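TAF6 (Antonospora locustae, PDB 4ATG) is a subunit of the general transcription factor TFIID, and its HEAT-repeat C-terminal domain is probably involved in complex formation with Taf9. Local coordinates at residues 48-53 with 89-94; 99-102 with 106-109; 139-144 with 174-179; 149-154 with 186-191. All coordinates share one frame; numbering follows the deposited sequence. Where two conformers were deposited one is given.

Contact 1: 48-53 with 89-94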
loop_
_atom_site.group_PDB
_atom_site.type_symbol
_atom_site.label_atom_id
_atom_site.label_comp_id
_atom_site.label_asym_id
_atom_site.label_seq_id
_atom_site.Cartn_x
_atom_site.Cartn_y
_atom_site.Cartn_z
ATOM N N HIS A 48 10.495 3.264 9.670
ATOM C CA HIS A 48 11.463 2.240 9.218
ATOM C C HIS A 48 10.939 1.446 8.044
ATOM O O HIS A 48 11.678 1.199 7.081
ATOM C CB HIS A 48 11.842 1.256 10.341
ATOM C CG HIS A 48 12.691 0.107 9.864
ATOM N ND1 HIS A 48 14.064 0.224 9.752
ATOM C CD2 HIS A 48 12.327 -1.134 9.461
ATOM C CE1 HIS A 48 14.494 -0.951 9.314
ATOM N NE2 HIS A 48 13.484 -1.800 9.123
ATOM N N ILE A 49 9.693 0.967 8.162
ATOM C CA ILE A 49 9.092 0.137 7.117
ATOM C C ILE A 49 9.052 0.922 5.797
ATOM O O ILE A 49 9.417 0.358 4.770
ATOM C CB ILE A 49 7.705 -0.451 7.528
ATOM C CG1 ILE A 49 7.855 -1.448 8.706
ATOM C CG2 ILE A 49 7.034 -1.153 6.342
ATOM C CD1 ILE A 49 6.475 -1.623 9.572
ATOM N N SER A 50 8.640 2.227 5.827
ATOM C CA SER A 50 8.600 3.053 4.604
ATOM C C SER A 50 9.975 3.137 3.973
ATOM O O SER A 50 10.102 2.999 2.755
ATOM C CB SER A 50 8.111 4.466 4.908
ATOM O OG SER A 50 6.755 4.439 5.302
ATOM N N GLU A 51 11.025 3.344 4.808
ATOM C CA GLU A 51 12.411 3.439 4.321
ATOM C C GLU A 51 12.896 2.106 3.763
ATOM O O GLU A 51 13.573 2.067 2.740
ATOM C CB GLU A 51 13.360 3.925 5.439
ATOM C CG GLU A 51 13.269 5.419 5.708
ATOM C CD GLU A 51 13.980 5.937 6.947
ATOM O OE1 GLU A 51 14.438 5.119 7.780
ATOM O OE2 GLU A 51 14.047 7.179 7.099
ATOM N N LEU A 52 12.517 1.008 4.411
ATOM C CA LEU A 52 12.916 -0.326 3.960
ATOM C C LEU A 52 12.276 -0.641 2.605
ATOM O O LEU A 52 12.967 -1.167 1.735
ATOM C CB LEU A 52 12.544 -1.376 5.039
ATOM C CG LEU A 52 12.951 -2.835 4.768
ATOM C CD1 LEU A 52 14.478 -2.987 4.564
ATOM C CD2 LEU A 52 12.460 -3.739 5.903
ATOM N N ILE A 53 10.987 -0.268 2.388
ATOM C CA ILE A 53 10.327 -0.496 1.091
ATOM C C ILE A 53 11.112 0.204 -0.027
ATOM O O ILE A 53 11.343 -0.395 -1.072
ATOM C CB ILE A 53 8.848 -0.034 1.149
ATOM C CG1 ILE A 53 7.964 -1.130 1.822
ATOM C CG2 ILE A 53 8.292 0.364 -0.239
ATOM C CD1 ILE A 53 6.666 -0.552 2.439
ATOM N N LEU A 89 -0.523 5.273 3.803
ATOM C CA LEU A 89 -1.120 5.268 2.460
ATOM C C LEU A 89 -0.128 5.569 1.325
ATOM O O LEU A 89 -0.050 4.737 0.413
ATOM C CB LEU A 89 -2.352 6.184 2.406
ATOM C CG LEU A 89 -3.688 5.536 2.705
ATOM C CD1 LEU A 89 -4.755 6.611 2.876
ATOM C CD2 LEU A 89 -4.120 4.611 1.545
ATOM N N PRO A 90 0.700 6.643 1.373
ATOM C CA PRO A 90 1.652 6.867 0.269
ATOM C C PRO A 90 2.712 5.766 0.154
ATOM O O PRO A 90 3.101 5.442 -0.956
ATOM C CB PRO A 90 2.234 8.259 0.545
ATOM C CG PRO A 90 2.010 8.508 1.955
ATOM C CD PRO A 90 0.772 7.746 2.358
ATOM N N SER A 91 3.081 5.113 1.272
ATOM C CA SER A 91 4.054 4.013 1.260
ATOM C C SER A 91 3.423 2.779 0.570
ATOM O O SER A 91 4.053 2.150 -0.270
ATOM C CB SER A 91 4.478 3.668 2.678
ATOM O OG SER A 91 5.493 2.686 2.639
ATOM N N LEU A 92 2.169 2.463 0.902
ATOM C CA LEU A 92 1.449 1.405 0.206
ATOM C C LEU A 92 1.277 1.758 -1.265
ATOM O O LEU A 92 1.447 0.888 -2.109
ATOM C CB LEU A 92 0.085 1.209 0.822
ATOM C CG LEU A 92 0.025 0.481 2.165
ATOM C CD1 LEU A 92 -1.413 0.636 2.747
ATOM C CD2 LEU A 92 0.420 -0.992 2.001
ATOM N N LEU A 93 0.953 3.013 -1.581
ATOM C CA LEU A 93 0.801 3.419 -2.986
ATOM C C LEU A 93 2.092 3.301 -3.780
ATOM O O LEU A 93 2.034 2.966 -4.965
ATOM C CB LEU A 93 0.195 4.822 -3.109
ATOM C CG LEU A 93 -1.274 4.933 -2.690
ATOM C CD1 LEU A 93 -1.671 6.369 -2.582
ATOM C CD2 LEU A 93 -2.205 4.222 -3.694
ATOM N N THR A 94 3.266 3.502 -3.124
ATOM C CA THR A 94 4.580 3.306 -3.780
ATOM C C THR A 94 4.699 1.825 -4.222
ATOM O O THR A 94 5.229 1.547 -5.290
ATOM C CB THR A 94 5.696 3.698 -2.826
ATOM O OG1 THR A 94 5.597 5.104 -2.575
ATOM C CG2 THR A 94 7.085 3.366 -3.362
HETATM O O HOH W 1 7.694 3.548 1.377
#

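Contact 2: 99-102 with 106-109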
loop_
_atom_site.group_PDB
_atom_site.type_symbol
_atom_site.label_atom_id
_atom_site.label_comp_id
_atom_site.label_asym_id
_atom_site.label_seq_id
_atom_site.Cartn_x
_atom_site.Cartn_y
_atom_site.Cartn_z
ATOM N N LYS A 99 7.942 2.146 -10.025
ATOM C CA LYS A 99 8.495 1.745 -11.327
ATOM C C LYS A 99 9.487 0.594 -11.247
ATOM O O LYS A 99 9.662 -0.111 -12.228
ATOM C CB LYS A 99 9.103 2.953 -12.092
ATOM C CG LYS A 99 10.331 3.595 -11.446
ATOM C CD LYS A 99 10.799 4.813 -12.232
ATOM C CE LYS A 99 11.983 5.490 -11.595
ATOM N NZ LYS A 99 12.488 6.606 -12.438
ATOM N N SER A 100 10.153 0.416 -10.094
ATOM C CA SER A 100 11.193 -0.608 -9.953
ATOM C C SER A 100 10.697 -1.984 -9.494
ATOM O O SER A 100 11.468 -2.943 -9.517
ATOM C CB SER A 100 12.326 -0.093 -9.064
ATOM O OG SER A 100 12.746 1.200 -9.471
ATOM N N ILE A 101 9.417 -2.090 -9.100
ATOM C CA ILE A 101 8.836 -3.359 -8.652
ATOM C C ILE A 101 8.579 -4.278 -9.849
ATOM O O ILE A 101 7.950 -3.862 -10.821
ATOM C CB ILE A 101 7.576 -3.107 -7.781
ATOM C CG1 ILE A 101 7.986 -2.460 -6.437
ATOM C CG2 ILE A 101 6.748 -4.405 -7.565
ATOM C CD1 ILE A 101 6.933 -1.690 -5.802
ATOM N N VAL A 102 9.075 -5.516 -9.779
ATOM C CA VAL A 102 8.932 -6.472 -10.876
ATOM C C VAL A 102 7.818 -7.499 -10.670
ATOM O O VAL A 102 7.382 -8.115 -11.640
ATOM C CB VAL A 102 10.274 -7.115 -11.345
ATOM C CG1 VAL A 102 11.201 -6.074 -11.969
ATOM C CG2 VAL A 102 10.978 -7.857 -10.213
ATOM N N VAL A 106 2.992 -8.167 -5.633
ATOM C CA VAL A 106 3.304 -7.112 -4.650
ATOM C C VAL A 106 2.335 -5.950 -4.858
ATOM O O VAL A 106 1.757 -5.444 -3.906
ATOM C CB VAL A 106 4.783 -6.639 -4.741
ATOM C CG1 VAL A 106 5.019 -5.372 -3.903
ATOM C CG2 VAL A 106 5.733 -7.752 -4.322
ATOM N N ARG A 107 2.167 -5.540 -6.109
ATOM C CA ARG A 107 1.298 -4.424 -6.466
ATOM C C ARG A 107 -0.135 -4.701 -6.039
ATOM O O ARG A 107 -0.776 -3.835 -5.451
ATOM C CB ARG A 107 1.341 -4.173 -7.970
ATOM C CG ARG A 107 2.728 -3.811 -8.483
ATOM C CD ARG A 107 2.698 -3.575 -9.984
ATOM N NE ARG A 107 4.043 -3.340 -10.515
ATOM C CZ ARG A 107 4.682 -2.176 -10.476
ATOM N NH1 ARG A 107 4.103 -1.108 -9.948
ATOM N NH2 ARG A 107 5.908 -2.074 -10.960
ATOM N N LYS A 108 -0.626 -5.899 -6.330
ATOM C CA LYS A 108 -1.988 -6.291 -5.983
ATOM C C LYS A 108 -2.169 -6.397 -4.478
ATOM O O LYS A 108 -3.218 -5.976 -3.969
ATOM C CB LYS A 108 -2.350 -7.620 -6.641
ATOM C CG LYS A 108 -2.485 -7.511 -8.153
ATOM C CD LYS A 108 -2.729 -8.892 -8.730
ATOM C CE LYS A 108 -3.055 -8.807 -10.182
ATOM N NZ LYS A 108 -2.910 -10.133 -10.839
ATOM N N MET A 109 -1.173 -6.981 -3.764
ATOM C CA MET A 109 -1.250 -7.154 -2.307
ATOM C C MET A 109 -1.346 -5.788 -1.632
ATOM O O MET A 109 -2.178 -5.598 -0.751
ATOM C CB MET A 109 -0.018 -7.899 -1.780
ATOM C CG MET A 109 -0.066 -8.124 -0.296
ATOM S SD MET A 109 1.515 -8.735 0.309
ATOM C CE MET A 109 1.138 -8.970 2.006
#

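Contact 3: 139-144 with 174-179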
loop_
_atom_site.group_PDB
_atom_site.type_symbol
_atom_site.label_atom_id
_atom_site.label_comp_id
_atom_site.label_asym_id
_atom_site.label_seq_id
_atom_site.Cartn_x
_atom_site.Cartn_y
_atom_site.Cartn_z
ATOM N N VAL A 139 -1.343 8.159 -12.390
ATOM C CA VAL A 139 -0.375 7.139 -12.802
ATOM C C VAL A 139 -0.923 6.338 -13.976
ATOM O O VAL A 139 -0.221 6.172 -14.976
ATOM C CB VAL A 139 0.065 6.247 -11.610
ATOM C CG1 VAL A 139 0.939 5.071 -12.075
ATOM C CG2 VAL A 139 0.795 7.073 -10.543
ATOM N N TRP A 140 -2.192 5.874 -13.872
ATOM C CA TRP A 140 -2.845 5.112 -14.947
ATOM C C TRP A 140 -2.839 5.904 -16.269
ATOM O O TRP A 140 -2.454 5.366 -17.319
ATOM C CB TRP A 140 -4.282 4.729 -14.525
ATOM C CG TRP A 140 -5.097 4.091 -15.618
ATOM C CD1 TRP A 140 -4.656 3.209 -16.565
ATOM C CD2 TRP A 140 -6.492 4.301 -15.881
ATOM N NE1 TRP A 140 -5.689 2.861 -17.405
ATOM C CE2 TRP A 140 -6.825 3.528 -17.020
ATOM C CE3 TRP A 140 -7.499 5.082 -15.274
ATOM C CZ2 TRP A 140 -8.118 3.510 -17.564
ATOM C CZ3 TRP A 140 -8.777 5.073 -15.827
ATOM C CH2 TRP A 140 -9.079 4.282 -16.946
ATOM N N MET A 141 -3.216 7.192 -16.203
ATOM C CA MET A 141 -3.333 8.062 -17.370
ATOM C C MET A 141 -2.052 8.779 -17.829
ATOM O O MET A 141 -2.113 9.559 -18.771
ATOM C CB MET A 141 -4.500 9.044 -17.189
ATOM C CG MET A 141 -5.869 8.373 -17.049
ATOM S SD MET A 141 -6.314 7.254 -18.403
ATOM C CE MET A 141 -6.517 8.440 -19.763
ATOM N N ASP A 142 -0.906 8.500 -17.201
ATOM C CA ASP A 142 0.367 9.139 -17.550
ATOM C C ASP A 142 1.086 8.366 -18.659
ATOM O O ASP A 142 1.577 7.267 -18.382
ATOM C CB ASP A 142 1.259 9.276 -16.301
ATOM C CG ASP A 142 2.571 10.023 -16.504
ATOM O OD1 ASP A 142 2.929 10.293 -17.677
ATOM O OD2 ASP A 142 3.240 10.337 -15.486
ATOM N N PRO A 143 1.250 8.947 -19.886
ATOM C CA PRO A 143 1.942 8.205 -20.965
ATOM C C PRO A 143 3.414 7.884 -20.704
ATOM O O PRO A 143 3.946 6.991 -21.356
ATOM C CB PRO A 143 1.752 9.090 -22.203
ATOM C CG PRO A 143 0.662 10.058 -21.848
ATOM C CD PRO A 143 0.766 10.257 -20.367
ATOM N N ASN A 144 4.044 8.568 -19.724
ATOM C CA ASN A 144 5.446 8.386 -19.328
ATOM C C ASN A 144 5.638 7.253 -18.326
ATOM O O ASN A 144 6.761 6.767 -18.151
ATOM C CB ASN A 144 6.028 9.695 -18.784
ATOM C CG ASN A 144 5.851 10.873 -19.720
ATOM O OD1 ASN A 144 6.121 10.792 -20.918
ATOM N ND2 ASN A 144 5.355 11.983 -19.197
ATOM N N GLU A 174 -11.691 4.993 -22.875
ATOM C CA GLU A 174 -11.471 5.239 -24.302
ATOM C C GLU A 174 -10.218 6.092 -24.573
ATOM O O GLU A 174 -9.460 5.769 -25.490
ATOM C CB GLU A 174 -12.736 5.748 -25.006
ATOM C CG GLU A 174 -13.845 4.707 -25.115
ATOM C CD GLU A 174 -13.467 3.308 -25.591
ATOM O OE1 GLU A 174 -12.834 3.182 -26.665
ATOM O OE2 GLU A 174 -13.803 2.334 -24.877
ATOM N N GLU A 175 -9.942 7.106 -23.718
ATOM C CA GLU A 175 -8.732 7.926 -23.848
ATOM C C GLU A 175 -7.487 7.068 -23.595
ATOM O O GLU A 175 -6.519 7.178 -24.343
ATOM C CB GLU A 175 -8.763 9.153 -22.919
ATOM C CG GLU A 175 -7.535 10.052 -23.047
ATOM C CD GLU A 175 -7.422 11.261 -22.138
ATOM O OE1 GLU A 175 -8.309 11.463 -21.277
ATOM O OE2 GLU A 175 -6.418 11.998 -22.273
ATOM N N TYR A 176 -7.523 6.193 -22.579
ATOM C CA TYR A 176 -6.386 5.319 -22.302
ATOM C C TYR A 176 -6.067 4.444 -23.526
ATOM O O TYR A 176 -4.920 4.395 -23.980
ATOM C CB TYR A 176 -6.617 4.421 -21.054
ATOM C CG TYR A 176 -5.387 3.575 -20.831
ATOM C CD1 TYR A 176 -4.274 4.095 -20.174
ATOM C CD2 TYR A 176 -5.255 2.329 -21.448
ATOM C CE1 TYR A 176 -3.092 3.371 -20.074
ATOM C CE2 TYR A 176 -4.061 1.619 -21.395
ATOM C CZ TYR A 176 -2.972 2.158 -20.733
ATOM O OH TYR A 176 -1.795 1.460 -20.663
ATOM N N LYS A 177 -7.096 3.760 -24.042
ATOM C CA LYS A 177 -6.973 2.858 -25.176
ATOM C C LYS A 177 -6.441 3.552 -26.412
ATOM O O LYS A 177 -5.582 2.994 -27.087
ATOM C CB LYS A 177 -8.303 2.157 -25.468
ATOM C CG LYS A 177 -8.712 1.146 -24.388
ATOM C CD LYS A 177 -9.911 0.348 -24.880
ATOM C CE LYS A 177 -10.812 -0.118 -23.777
ATOM N NZ LYS A 177 -12.151 -0.493 -24.303
ATOM N N ARG A 178 -6.908 4.786 -26.674
ATOM C CA ARG A 178 -6.522 5.583 -27.841
ATOM C C ARG A 178 -5.102 6.139 -27.766
ATOM O O ARG A 178 -4.389 6.131 -28.777
ATOM C CB ARG A 178 -7.534 6.728 -28.042
ATOM C CG ARG A 178 -7.305 7.565 -29.305
ATOM C CD ARG A 178 -8.312 8.690 -29.452
ATOM N NE ARG A 178 -8.318 9.621 -28.318
ATOM C CZ ARG A 178 -7.465 10.628 -28.154
ATOM N NH1 ARG A 178 -6.479 10.822 -29.023
ATOM N NH2 ARG A 178 -7.571 11.430 -27.108
ATOM N N THR A 179 -4.705 6.653 -26.590
ATOM C CA THR A 179 -3.431 7.355 -26.418
ATOM C C THR A 179 -2.256 6.577 -25.821
ATOM O O THR A 179 -1.100 6.963 -26.040
ATOM C CB THR A 179 -3.667 8.669 -25.678
ATOM O OG1 THR A 179 -4.013 8.383 -24.329
ATOM C CG2 THR A 179 -4.770 9.495 -26.300
#

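Contact 4: 149-154 with 186-191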
loop_
_atom_site.group_PDB
_atom_site.type_symbol
_atom_site.label_atom_id
_atom_site.label_comp_id
_atom_site.label_asym_id
_atom_site.label_seq_id
_atom_site.Cartn_x
_atom_site.Cartn_y
_atom_site.Cartn_z
ATOM N N SER A 149 3.432 -0.005 -13.856
ATOM C CA SER A 149 2.952 1.065 -12.964
ATOM C C SER A 149 1.482 1.379 -13.241
ATOM O O SER A 149 0.687 1.463 -12.309
ATOM C CB SER A 149 3.793 2.329 -13.126
ATOM O OG SER A 149 5.052 2.165 -12.500
ATOM N N GLN A 150 1.121 1.542 -14.531
ATOM C CA GLN A 150 -0.247 1.837 -14.952
ATOM C C GLN A 150 -1.182 0.687 -14.596
ATOM O O GLN A 150 -2.329 0.931 -14.231
ATOM C CB GLN A 150 -0.294 2.082 -16.468
ATOM C CG GLN A 150 0.427 3.370 -16.906
ATOM C CD GLN A 150 0.517 3.445 -18.410
ATOM O OE1 GLN A 150 0.237 2.479 -19.126
ATOM N NE2 GLN A 150 0.916 4.597 -18.927
ATOM N N TYR A 151 -0.684 -0.560 -14.696
ATOM C CA TYR A 151 -1.440 -1.773 -14.358
ATOM C C TYR A 151 -1.754 -1.786 -12.862
ATOM O O TYR A 151 -2.879 -2.102 -12.476
ATOM C CB TYR A 151 -0.657 -3.034 -14.752
ATOM C CG TYR A 151 -1.315 -4.318 -14.319
ATOM C CD1 TYR A 151 -2.347 -4.883 -15.065
ATOM C CD2 TYR A 151 -0.905 -4.980 -13.165
ATOM C CE1 TYR A 151 -2.967 -6.064 -14.664
ATOM C CE2 TYR A 151 -1.534 -6.150 -12.743
ATOM C CZ TYR A 151 -2.556 -6.694 -13.504
ATOM O OH TYR A 151 -3.153 -7.869 -13.130
ATOM N N GLY A 152 -0.749 -1.507 -12.033
ATOM C CA GLY A 152 -0.960 -1.467 -10.584
ATOM C C GLY A 152 -2.006 -0.417 -10.248
ATOM O O GLY A 152 -2.964 -0.697 -9.518
ATOM N N ALA A 153 -1.850 0.791 -10.814
ATOM C CA ALA A 153 -2.776 1.915 -10.586
ATOM C C ALA A 153 -4.206 1.549 -10.986
ATOM O O ALA A 153 -5.115 1.744 -10.186
ATOM C CB ALA A 153 -2.313 3.144 -11.339
ATOM N N LEU A 154 -4.397 0.960 -12.186
ATOM C CA LEU A 154 -5.725 0.536 -12.640
ATOM C C LEU A 154 -6.297 -0.597 -11.776
ATOM O O LEU A 154 -7.480 -0.554 -11.434
ATOM C CB LEU A 154 -5.701 0.102 -14.122
ATOM C CG LEU A 154 -7.084 -0.282 -14.706
ATOM C CD1 LEU A 154 -8.119 0.857 -14.548
ATOM C CD2 LEU A 154 -6.964 -0.713 -16.151
ATOM N N THR A 186 -4.803 -2.654 -21.068
ATOM C CA THR A 186 -6.060 -2.794 -21.829
ATOM C C THR A 186 -6.736 -4.128 -21.548
ATOM O O THR A 186 -7.962 -4.174 -21.512
ATOM C CB THR A 186 -5.882 -2.519 -23.325
ATOM O OG1 THR A 186 -5.103 -3.566 -23.900
ATOM C CG2 THR A 186 -5.252 -1.175 -23.595
ATOM N N ASN A 187 -5.947 -5.212 -21.326
ATOM C CA ASN A 187 -6.510 -6.530 -20.972
ATOM C C ASN A 187 -7.254 -6.449 -19.647
ATOM O O ASN A 187 -8.359 -6.974 -19.530
ATOM C CB ASN A 187 -5.432 -7.620 -20.903
ATOM C CG ASN A 187 -5.019 -8.177 -22.250
ATOM O OD1 ASN A 187 -5.705 -8.017 -23.267
ATOM N ND2 ASN A 187 -3.890 -8.869 -22.280
ATOM N N LEU A 188 -6.667 -5.761 -18.660
ATOM C CA LEU A 188 -7.299 -5.575 -17.351
ATOM C C LEU A 188 -8.555 -4.707 -17.512
ATOM O O LEU A 188 -9.609 -5.034 -16.980
ATOM C CB LEU A 188 -6.314 -4.884 -16.366
ATOM C CG LEU A 188 -6.882 -4.495 -14.982
ATOM C CD1 LEU A 188 -7.432 -5.729 -14.209
ATOM C CD2 LEU A 188 -5.826 -3.770 -14.141
ATOM N N LEU A 189 -8.425 -3.609 -18.247
ATOM C CA LEU A 189 -9.487 -2.653 -18.514
ATOM C C LEU A 189 -10.700 -3.353 -19.123
ATOM O O LEU A 189 -11.804 -3.179 -18.607
ATOM C CB LEU A 189 -8.936 -1.543 -19.427
ATOM C CG LEU A 189 -9.815 -0.317 -19.717
ATOM C CD1 LEU A 189 -10.300 0.333 -18.426
ATOM C CD2 LEU A 189 -9.023 0.730 -20.517
ATOM N N ASP A 190 -10.490 -4.201 -20.160
ATOM C CA ASP A 190 -11.571 -4.956 -20.813
ATOM C C ASP A 190 -12.286 -5.892 -19.816
ATOM O O ASP A 190 -13.516 -5.970 -19.839
ATOM C CB ASP A 190 -11.042 -5.731 -22.026
ATOM C CG ASP A 190 -10.758 -4.902 -23.275
ATOM O OD1 ASP A 190 -11.246 -3.748 -23.354
ATOM O OD2 ASP A 190 -10.079 -5.421 -24.190
ATOM N N ASN A 191 -11.527 -6.549 -18.904
ATOM C CA ASN A 191 -12.099 -7.432 -17.876
ATOM C C ASN A 191 -12.923 -6.642 -16.847
ATOM O O ASN A 191 -14.016 -7.068 -16.478
ATOM C CB ASN A 191 -10.986 -8.239 -17.169
ATOM C CG ASN A 191 -10.283 -9.235 -18.068
ATOM O OD1 ASN A 191 -10.804 -9.661 -19.093
ATOM N ND2 ASN A 191 -9.084 -9.647 -17.692
#

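Contact 1: 48-53 with 89-94
S50 and I53 of helix 42-55 meet S91 and T94 of helix 85-97 in a sparse, partly polar contact between two nearly parallel helices. It belongs to the HEAT-repeat solenoid, in which helices stack side by side into layers. The short segments run at 20° to each other, and their axes come within 10.2 Å. The backbones are nearest at the two serines. S91 carries most of the contact on its helix. Its OG stands anti to the backbone N (chi1 -175°), which carries the hydroxyl across to helix 42-55. There I53 CD1 lies 3.4 Å from S91 OG, a methyl resting against the hydroxyl. I53 also reaches down the interface with CG2, which comes no nearer than 4.5 Å to T94 CG2. Y70 of helix 60-75 joins the pair: its OH hydrogen-bonds to the hydroxyls of both S50 and S91, and I53 touches C66. A water makes a second bridge: it donates to S50 O at 2.8 Å and hydrogen-bonds to S91 OG at 2.7 Å. T94 turns its hydroxyl back on its own helix: T94 OG1 donates to P90 O at 3.0 Å, while T94 N reaches the same oxygen from the other face of the carbonyl.

Contact 2: 99-102 with 106-109
I101 and R107 lie side by side with their side chains antiparallel. R107 is extended from CG to NE and brings its guanidinium back along the loop. I101 CB sits over one face of that group, 3.7 Å above the plane and toward its rim. The same arginine donates from NH2 to I101 O at 2.7 Å. The bond is short but bent, with an N-H...O angle of 131°. I101 O also lies 29° out of the guanidinium plane. One residue thus offers the arginine both an apolar cover and a carbonyl. I101 CG2 points on to the helix, where it meets V106 CB at 4.1 Å, and these two side chains are set roughly perpendicular. The contact closes the turn between helix 85-97 and helix 104-121, two consecutive helices of the HEAT-repeat solenoid. R107 also bonds to the end of the first helix and the residue after it: NH1 to V96 O and NH2 to G98 O. Its positive charge would be well placed to offset the partial negative charge of these carbonyls. L63 of helix 60-75 packs on both I101 and V106, and F57 also touches I101. The CG of R107 is anti to its carbonyl carbon (chi1 -61°), and from there the straight chain passes CG2 of I101 on its way to the loop carbonyls.

Contact 3: 139-144 with 174-179
The indole of W140 and the ring of Y176 form an offset stack, with the tyrosine ring displaced from the five-membered ring. In the HEAT-repeat solenoid this joins the C-terminal end of helix 128-140 to the last turns of helix 162-179. The planes are 23° apart and the centroids 4.6 Å. On the tyrosine face W140 NE1 lies toward the rim, 3.3 Å from Y176 CD1. M141 SD sits on the same side of the indole as the tyrosine, 3.8 Å above the W140 plane and over its centre. The sulfur therefore meets the two rings differently: it is over a face of W140 but at the edge of Y176, in a Met-aromatic contact. The chain of M141 folds twice (chi2 -55°, chi3 -68°), which tucks the methyl in against the helix. There M141 CE touches E175 CG at 3.8 Å and Y176 N at 3.7 Å. V185 of helix 183-194 packs on both W140 and Y176. An alanine in place of W140 would take away the indole, and would probably leave a gap over the tyrosine face and M141 SD without its platform. The far end of Y176 is held too, since its OH hydrogen-bonds to Q150 OE1 and K182 N. Beyond M141 the chain makes an Asx turn, where N144 N donates to D142 OD1 at 2.9 Å.

Contact 4: 149-154 with 186-191
L154 N bonds to Q150 O at 2.9 Å, and this helical bond fixes the turn from which L154 faces L188 and L189. On the other helix, D190 N bonds to T186 O in the same way. The contact itself is apolar. L188 CD2 is the atom that does most of the touching. It lies 3.7 Å from Y151 CE1 and 3.8 Å from L154 CG, so one methyl fits between a ring and a leucine. The methyl approaches the Y151 ring obliquely. The side chain of L188 is turned nearly square to that of Y151, whereas it lies alongside L154 and points the opposite way. L154 has its CG anti to the backbone N (chi1 -177°), which sends CD2 across the interface. There L154 CD2 meets L189 CB at 3.9 Å, at the same distance as L189 N. The two short segments are near parallel, at 18°, with their axes 10.1 Å apart. Such side-by-side parallel helices belong to the stacked layers of a HEAT-repeat solenoid; here they are helix 147-160 and helix 183-194. I169 of helix 162-179 and W140 of helix 128-140 each touch both L154 and L189. The Y151 ring has a further partner in K184, a cation-pi contact. Without the ring, as with a serine at Y151, K184 would probably lose that partner and L188 CD2 its cover on one side. D104 and K108 of helix 104-121 also pack on Y151.

Overall arrangement
The contacts follow the HEAT-repeat solenoid from its early helices to its C-terminal end. Contact 1 is complete in sequence before contact 2 begins, and both come before contacts 3 and 4. Contacts 1 and 2 have centres 12 Å apart and touch where T94 meets I101, as helix 85-97 leads into helix 104-121. Contact 2 lies 13 Å from contact 4, centre to centre, and K99 and R107 pack on S149 there. Contacts 3 and 4 interleave along the chain. Their centres are 10 Å apart, and D142 O is hydrogen-bonded to Q150 NE2 between them. The centres of contacts 1 and 3 are about 26 Å apart. The contacts thus join neighbour to neighbour, by packing and by polar bonds, through one all-helical domain.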